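PDB 6LTQ: pyroglutamyl-peptidase I from Fervidobacterium islandicum, which probably removes N-terminal pyroglutamyl (5-oxoproline) residues from peptides, acting as a thermophilic cysteine peptidase of the pyroglutamyl-peptidase I family. Local coordinates for residues E93-N98 against V147-G152; M126-I131 against P173-F178. All blocks are in the same frame, centred on the assembly; numbering follows the deposited sequence.

Four segments, met from the N terminus in the order 93-98, 126-131, 147-152 and 173-178, form two contacts that cross along the chain. Contact 1 closes a loop from 93-98 to 147-152, and inside that loop lies 126-131, the first half of contact 2. Contact 2 in turn closes on 173-178, beyond the end of the first loop. Both reach one sheet: strand 90-97 pairs in parallel with 145-148 and antiparallel with 175-181. The contact centres lie about 11 Å apart, joined by probable backbone hydrogen bonds, Glu93 N to Phe178 O and Thr127 N to Arg94 O, which link strand 90-97 to its neighbour 175-181 and to the helix-entry loop; contact 1 adds the turn after strand 145-148.

Contact 1 of 2, residues E93-N98 against V147-G152; sequences ERVAIN and VSYTAG
Glu93 and Ser148 pair where strands 90-97 and 145-148 run parallel, their side chains on the same face of the sheet. A bend at chi2 (-70°) folds the Glu93 chain so that its carboxylate meets Ser148: OG of Ser148 donates to OE1 of Glu93 over 2.6 Å, on the syn side but 33° out of the carboxylate plane. The methyl of Ala151 packs alongside, its CB 3.6 Å from CD of Glu93. The backbone seals the register, Arg94 N giving to Ser148 O at 2.9 Å.

The side chain of Arg94 runs alongside the ring of Tyr149 in the same direction. CD of Arg94 comes within 3.6 Å of CE2 of Tyr149, while NH1 reaches the phenolic OH at 3.0 Å in a bond bent to 143°. NH2 forms a salt bridge with Asp114 of the second subunit, so the Arg94-Tyr149 pair sits at the interface with that subunit. Beyond, a water joins Val95 O to Ala151 N.

OE2 of Glu93 has partners of its own, Arg91 and ND1 of His180. A carboxylate fixed by serine at one oxygen and bonded to a histidine at the other is consistent with the acid and histidine of the Glu-Cys-His triad in this family, with Ser148 probably helping to position the carboxylate.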
loop_
_atom_site.group_PDB
_atom_site.type_symbol
_atom_site.label_atom_id
_atom_site.label_comp_id
_atom_site.label_asym_id
_atom_site.label_seq_id
_atom_site.Cartn_x
_atom_site.Cartn_y
_atom_site.Cartn_z
ATOM N N GLU D 93 -5.548 -16.803 9.201
ATOM C CA GLU D 93 -6.395 -17.078 8.045
ATOM C C GLU D 93 -7.678 -17.784 8.470
ATOM O O GLU D 93 -7.640 -18.862 9.074
ATOM C CB GLU D 93 -5.630 -17.916 7.024
ATOM C CG GLU D 93 -4.398 -17.213 6.466
ATOM C CD GLU D 93 -4.725 -16.038 5.538
ATOM O OE1 GLU D 93 -5.925 -15.743 5.302
ATOM O OE2 GLU D 93 -3.764 -15.436 5.004
ATOM N N ARG D 94 -8.818 -17.192 8.125
ATOM C CA ARG D 94 -10.091 -17.758 8.527
ATOM C C ARG D 94 -10.708 -18.659 7.474
ATOM O O ARG D 94 -11.585 -19.467 7.818
ATOM C CB ARG D 94 -11.077 -16.626 8.864
ATOM C CG ARG D 94 -12.295 -17.069 9.637
ATOM C CD ARG D 94 -13.039 -15.912 10.223
ATOM N NE ARG D 94 -14.036 -16.361 11.197
ATOM C CZ ARG D 94 -14.751 -15.553 11.971
ATOM N NH1 ARG D 94 -14.596 -14.235 11.894
ATOM N NH2 ARG D 94 -15.619 -16.069 12.838
ATOM N N VAL D 95 -10.319 -18.514 6.205
ATOM C CA VAL D 95 -11.035 -19.120 5.079
ATOM C C VAL D 95 -10.062 -19.919 4.229
ATOM O O VAL D 95 -9.012 -19.399 3.831
ATOM C CB VAL D 95 -11.713 -18.055 4.191
ATOM C CG1 VAL D 95 -12.344 -18.708 2.951
ATOM C CG2 VAL D 95 -12.740 -17.278 4.977
ATOM N N ALA D 96 -10.435 -21.164 3.904
ATOM C CA ALA D 96 -9.714 -21.971 2.928
ATOM C C ALA D 96 -10.669 -22.313 1.797
ATOM O O ALA D 96 -11.788 -22.757 2.052
ATOM C CB ALA D 96 -9.154 -23.257 3.570
ATOM N N ILE D 97 -10.241 -22.120 0.558
ATOM C CA ILE D 97 -11.147 -22.315 -0.561
ATOM C C ILE D 97 -10.691 -23.489 -1.419
ATOM O O ILE D 97 -9.511 -23.837 -1.485
ATOM C CB ILE D 97 -11.293 -21.042 -1.415
ATOM C CG1 ILE D 97 -9.960 -20.688 -2.058
ATOM C CG2 ILE D 97 -11.809 -19.883 -0.551
ATOM C CD1 ILE D 97 -10.132 -19.810 -3.286
ATOM N N ASN D 98 -11.654 -24.067 -2.132
ATOM C CA ASN D 98 -11.441 -25.292 -2.909
ATOM C C ASN D 98 -10.904 -24.968 -4.306
ATOM O O ASN D 98 -11.548 -25.207 -5.327
ATOM C CB ASN D 98 -12.745 -26.071 -2.982
ATOM C CG ASN D 98 -12.568 -27.460 -3.585
ATOM O OD1 ASN D 98 -11.449 -27.948 -3.740
ATOM N ND2 ASN D 98 -13.677 -28.093 -3.930
ATOM N N VAL D 147 -6.945 -10.704 11.314
ATOM C CA VAL D 147 -7.656 -11.801 10.676
ATOM C C VAL D 147 -7.753 -11.526 9.185
ATOM O O VAL D 147 -8.147 -10.426 8.763
ATOM C CB VAL D 147 -9.050 -11.994 11.299
ATOM C CG1 VAL D 147 -9.832 -13.059 10.528
ATOM C CG2 VAL D 147 -8.907 -12.378 12.776
ATOM N N SER D 148 -7.426 -12.535 8.389
ATOM C CA SER D 148 -7.463 -12.474 6.939
ATOM C C SER D 148 -8.533 -13.426 6.425
ATOM O O SER D 148 -8.819 -14.458 7.048
ATOM C CB SER D 148 -6.091 -12.854 6.345
ATOM O OG SER D 148 -6.184 -13.180 4.961
ATOM N N TYR D 149 -9.129 -13.079 5.283
ATOM C CA TYR D 149 -10.182 -13.897 4.692
ATOM C C TYR D 149 -9.788 -14.494 3.355
ATOM O O TYR D 149 -10.631 -15.103 2.687
ATOM C CB TYR D 149 -11.480 -13.082 4.559
ATOM C CG TYR D 149 -12.074 -12.849 5.912
ATOM C CD1 TYR D 149 -11.568 -11.878 6.764
ATOM C CD2 TYR D 149 -13.121 -13.647 6.367
ATOM C CE1 TYR D 149 -12.123 -11.701 8.064
ATOM C CE2 TYR D 149 -13.657 -13.485 7.612
ATOM C CZ TYR D 149 -13.163 -12.519 8.458
ATOM O OH TYR D 149 -13.728 -12.379 9.710
ATOM N N THR D 150 -8.532 -14.351 2.939
ATOM C CA THR D 150 -8.042 -15.125 1.810
ATOM C C THR D 150 -6.603 -15.521 2.093
ATOM O O THR D 150 -5.756 -14.667 2.388
ATOM C CB THR D 150 -8.150 -14.360 0.481
ATOM O OG1 THR D 150 -7.431 -15.091 -0.518
ATOM C CG2 THR D 150 -7.564 -12.964 0.579
ATOM N N ALA D 151 -6.339 -16.826 2.023
ATOM C CA ALA D 151 -4.994 -17.366 2.181
ATOM C C ALA D 151 -4.332 -17.623 0.836
ATOM O O ALA D 151 -3.362 -18.391 0.746
ATOM C CB ALA D 151 -5.048 -18.644 3.028
ATOM N N GLY D 152 -4.834 -16.997 -0.214
ATOM C CA GLY D 152 -4.345 -17.271 -1.539
ATOM C C GLY D 152 -4.960 -18.545 -2.094
ATOM O O GLY D 152 -5.904 -19.128 -1.533
HETATM O O HOH W 1 -8.215 -18.839 1.330
#

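Contact 2 of 2, residues M126-I131 against P173-F178; sequences MTRVKI and PKHALF
Thr127 and Ala176 join the loop before helix 131-140 to an inner strand of the central sheet of this alpha/beta fold, and the loop begins as an ST turn. OG1 of Thr127 plays both roles: it gives its proton to the carbonyl O of Ala176 at 2.6 Å and accepts from the backbone N of Val129 at 3.0 Å. With OG1 anti to the backbone N (chi1 -176°), the hydroxyl is turned down onto the strand, and these two bonds fix its rotation.

The second kind of interaction is a stack. The guanidinium of Arg128 lies flat on the imidazole of His175, with centres 4.1 Å apart and planes inclined by only 19°. The overlap is offset: CE1 of His175 sits over the rim of the guanidinium, and NH2 of Arg128 over the rim of the ring. The chain of Arg128 turns at chi3 (-63°) to bring the flat group over, and its CB meets the ring edge in plane, 3.5 Å from CE1. NH2 also donates to Lys174 O, although that bond is very short and bent, so its exact length is doubtful.

Apolar packing fills the other end. CG2 of Val129 rests against His175 CB at 3.9 Å and against the side chain of Leu177, whose CD1 meets CD1 of Ile131 at 3.8 Å. Tyr160 of helix 158-170 touches both Thr127 and Leu177, and Phe220 near the C terminus packs on Val129.

Water completes the seam. One molecule links Arg128 NE with Lys174 O. Another, at the edge of the imidazole in its plane, accepts from the backbone N of Arg128 and of Ala176 and lies 2.8 Å from ND1 of His175.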
loop_
_atom_site.group_PDB
_atom_site.type_symbol
_atom_site.label_atom_id
_atom_site.label_comp_id
_atom_site.label_asym_id
_atom_site.label_seq_id
_atom_site.Cartn_x
_atom_site.Cartn_y
_atom_site.Cartn_z
ATOM N N MET D 126 -14.490 -22.484 6.642
ATOM C CA MET D 126 -13.923 -21.581 7.628
ATOM C C MET D 126 -13.412 -22.399 8.799
ATOM O O MET D 126 -13.985 -23.442 9.117
ATOM C CB MET D 126 -14.956 -20.563 8.120
ATOM C CG MET D 126 -15.156 -19.395 7.157
ATOM S SD MET D 126 -16.311 -18.150 7.761
ATOM C CE MET D 126 -17.889 -18.955 7.412
ATOM N N THR D 127 -12.326 -21.928 9.431
ATOM C CA THR D 127 -11.867 -22.564 10.665
ATOM C C THR D 127 -12.938 -22.472 11.742
ATOM O O THR D 127 -13.746 -21.538 11.781
ATOM C CB THR D 127 -10.570 -21.930 11.203
ATOM O OG1 THR D 127 -10.131 -22.662 12.362
ATOM C CG2 THR D 127 -10.813 -20.478 11.631
ATOM N N ARG D 128 -12.964 -23.481 12.609
ATOM C CA ARG D 128 -13.810 -23.437 13.785
ATOM C C ARG D 128 -13.059 -22.976 15.019
ATOM O O ARG D 128 -13.674 -22.811 16.075
ATOM C CB ARG D 128 -14.447 -24.811 14.030
ATOM C CG ARG D 128 -15.103 -25.394 12.784
ATOM C CD ARG D 128 -15.836 -26.704 13.093
ATOM N NE ARG D 128 -14.935 -27.758 13.556
ATOM C CZ ARG D 128 -14.933 -28.254 14.792
ATOM N NH1 ARG D 128 -15.777 -27.787 15.710
ATOM N NH2 ARG D 128 -14.074 -29.212 15.117
ATOM N N VAL D 129 -11.751 -22.739 14.902
ATOM C CA VAL D 129 -10.986 -22.140 15.991
ATOM C C VAL D 129 -11.498 -20.725 16.234
ATOM O O VAL D 129 -11.927 -20.026 15.304
ATOM C CB VAL D 129 -9.482 -22.142 15.638
ATOM C CG1 VAL D 129 -8.633 -21.450 16.703
ATOM C CG2 VAL D 129 -8.984 -23.563 15.382
ATOM N N LYS D 130 -11.464 -20.295 17.495
ATOM C CA LYS D 130 -11.923 -18.960 17.876
ATOM C C LYS D 130 -10.880 -17.940 17.421
ATOM O O LYS D 130 -10.046 -17.457 18.188
ATOM C CB LYS D 130 -12.166 -18.882 19.371
ATOM C CG LYS D 130 -13.209 -19.874 19.868
ATOM C CD LYS D 130 -13.283 -19.842 21.382
ATOM C CE LYS D 130 -14.128 -18.670 21.862
ATOM N NZ LYS D 130 -15.543 -19.066 22.133
ATOM N N ILE D 131 -10.926 -17.619 16.128
ATOM C CA ILE D 131 -9.809 -16.909 15.521
ATOM C C ILE D 131 -9.722 -15.467 16.018
ATOM O O ILE D 131 -8.616 -14.919 16.152
ATOM C CB ILE D 131 -9.908 -17.017 13.986
ATOM C CG1 ILE D 131 -8.651 -16.460 13.311
ATOM C CG2 ILE D 131 -11.194 -16.376 13.441
ATOM C CD1 ILE D 131 -8.584 -16.832 11.822
ATOM N N PRO D 173 -8.034 -33.826 11.445
ATOM C CA PRO D 173 -7.906 -33.312 12.827
ATOM C C PRO D 173 -9.235 -32.749 13.392
ATOM O O PRO D 173 -10.102 -32.600 12.554
ATOM C CB PRO D 173 -6.852 -32.201 12.661
ATOM C CG PRO D 173 -7.036 -31.711 11.249
ATOM C CD PRO D 173 -7.388 -32.943 10.444
ATOM N N LYS D 174 -9.430 -32.499 14.691
ATOM C CA LYS D 174 -10.641 -31.826 15.141
ATOM C C LYS D 174 -10.677 -30.354 14.709
ATOM O O LYS D 174 -11.761 -29.780 14.484
ATOM C CB LYS D 174 -10.726 -32.027 16.644
ATOM C CG LYS D 174 -11.416 -33.338 17.020
ATOM C CD LYS D 174 -10.951 -34.624 16.444
ATOM C CE LYS D 174 -12.173 -35.473 16.770
ATOM N NZ LYS D 174 -12.356 -36.509 15.814
ATOM N N HIS D 175 -9.508 -29.715 14.650
ATOM C CA HIS D 175 -9.442 -28.300 14.320
ATOM C C HIS D 175 -8.247 -28.051 13.414
ATOM O O HIS D 175 -7.256 -28.788 13.431
ATOM C CB HIS D 175 -9.325 -27.436 15.585
ATOM C CG HIS D 175 -10.619 -27.176 16.300
ATOM N ND1 HIS D 175 -11.645 -26.447 15.737
ATOM C CD2 HIS D 175 -11.023 -27.481 17.558
ATOM C CE1 HIS D 175 -12.638 -26.345 16.601
ATOM N NE2 HIS D 175 -12.284 -26.958 17.718
ATOM N N ALA D 176 -8.343 -26.997 12.622
ATOM C CA ALA D 176 -7.193 -26.543 11.874
ATOM C C ALA D 176 -7.218 -25.024 11.827
ATOM O O ALA D 176 -8.294 -24.415 11.776
ATOM C CB ALA D 176 -7.186 -27.122 10.472
ATOM N N LEU D 177 -6.024 -24.434 11.905
ATOM C CA LEU D 177 -5.824 -22.995 11.759
ATOM C C LEU D 177 -4.573 -22.776 10.916
ATOM O O LEU D 177 -3.573 -23.489 11.081
ATOM C CB LEU D 177 -5.691 -22.308 13.132
ATOM C CG LEU D 177 -5.413 -20.794 13.180
ATOM C CD1 LEU D 177 -6.564 -19.970 12.553
ATOM C CD2 LEU D 177 -5.151 -20.335 14.594
ATOM N N PHE D 178 -4.623 -21.807 9.996
ATOM C CA PHE D 178 -3.452 -21.445 9.206
ATOM C C PHE D 178 -2.980 -20.058 9.627
ATOM O O PHE D 178 -3.790 -19.134 9.748
ATOM C CB PHE D 178 -3.732 -21.474 7.701
ATOM C CG PHE D 178 -2.482 -21.503 6.889
ATOM C CD1 PHE D 178 -1.703 -20.353 6.737
ATOM C CD2 PHE D 178 -2.025 -22.688 6.342
ATOM C CE1 PHE D 178 -0.507 -20.388 6.040
ATOM C CE2 PHE D 178 -0.836 -22.725 5.641
ATOM C CZ PHE D 178 -0.074 -21.581 5.493
HETATM O O HOH W 2 -11.297 -25.986 12.949
HETATM O O HOH W 3 -12.754 -28.086 11.986
#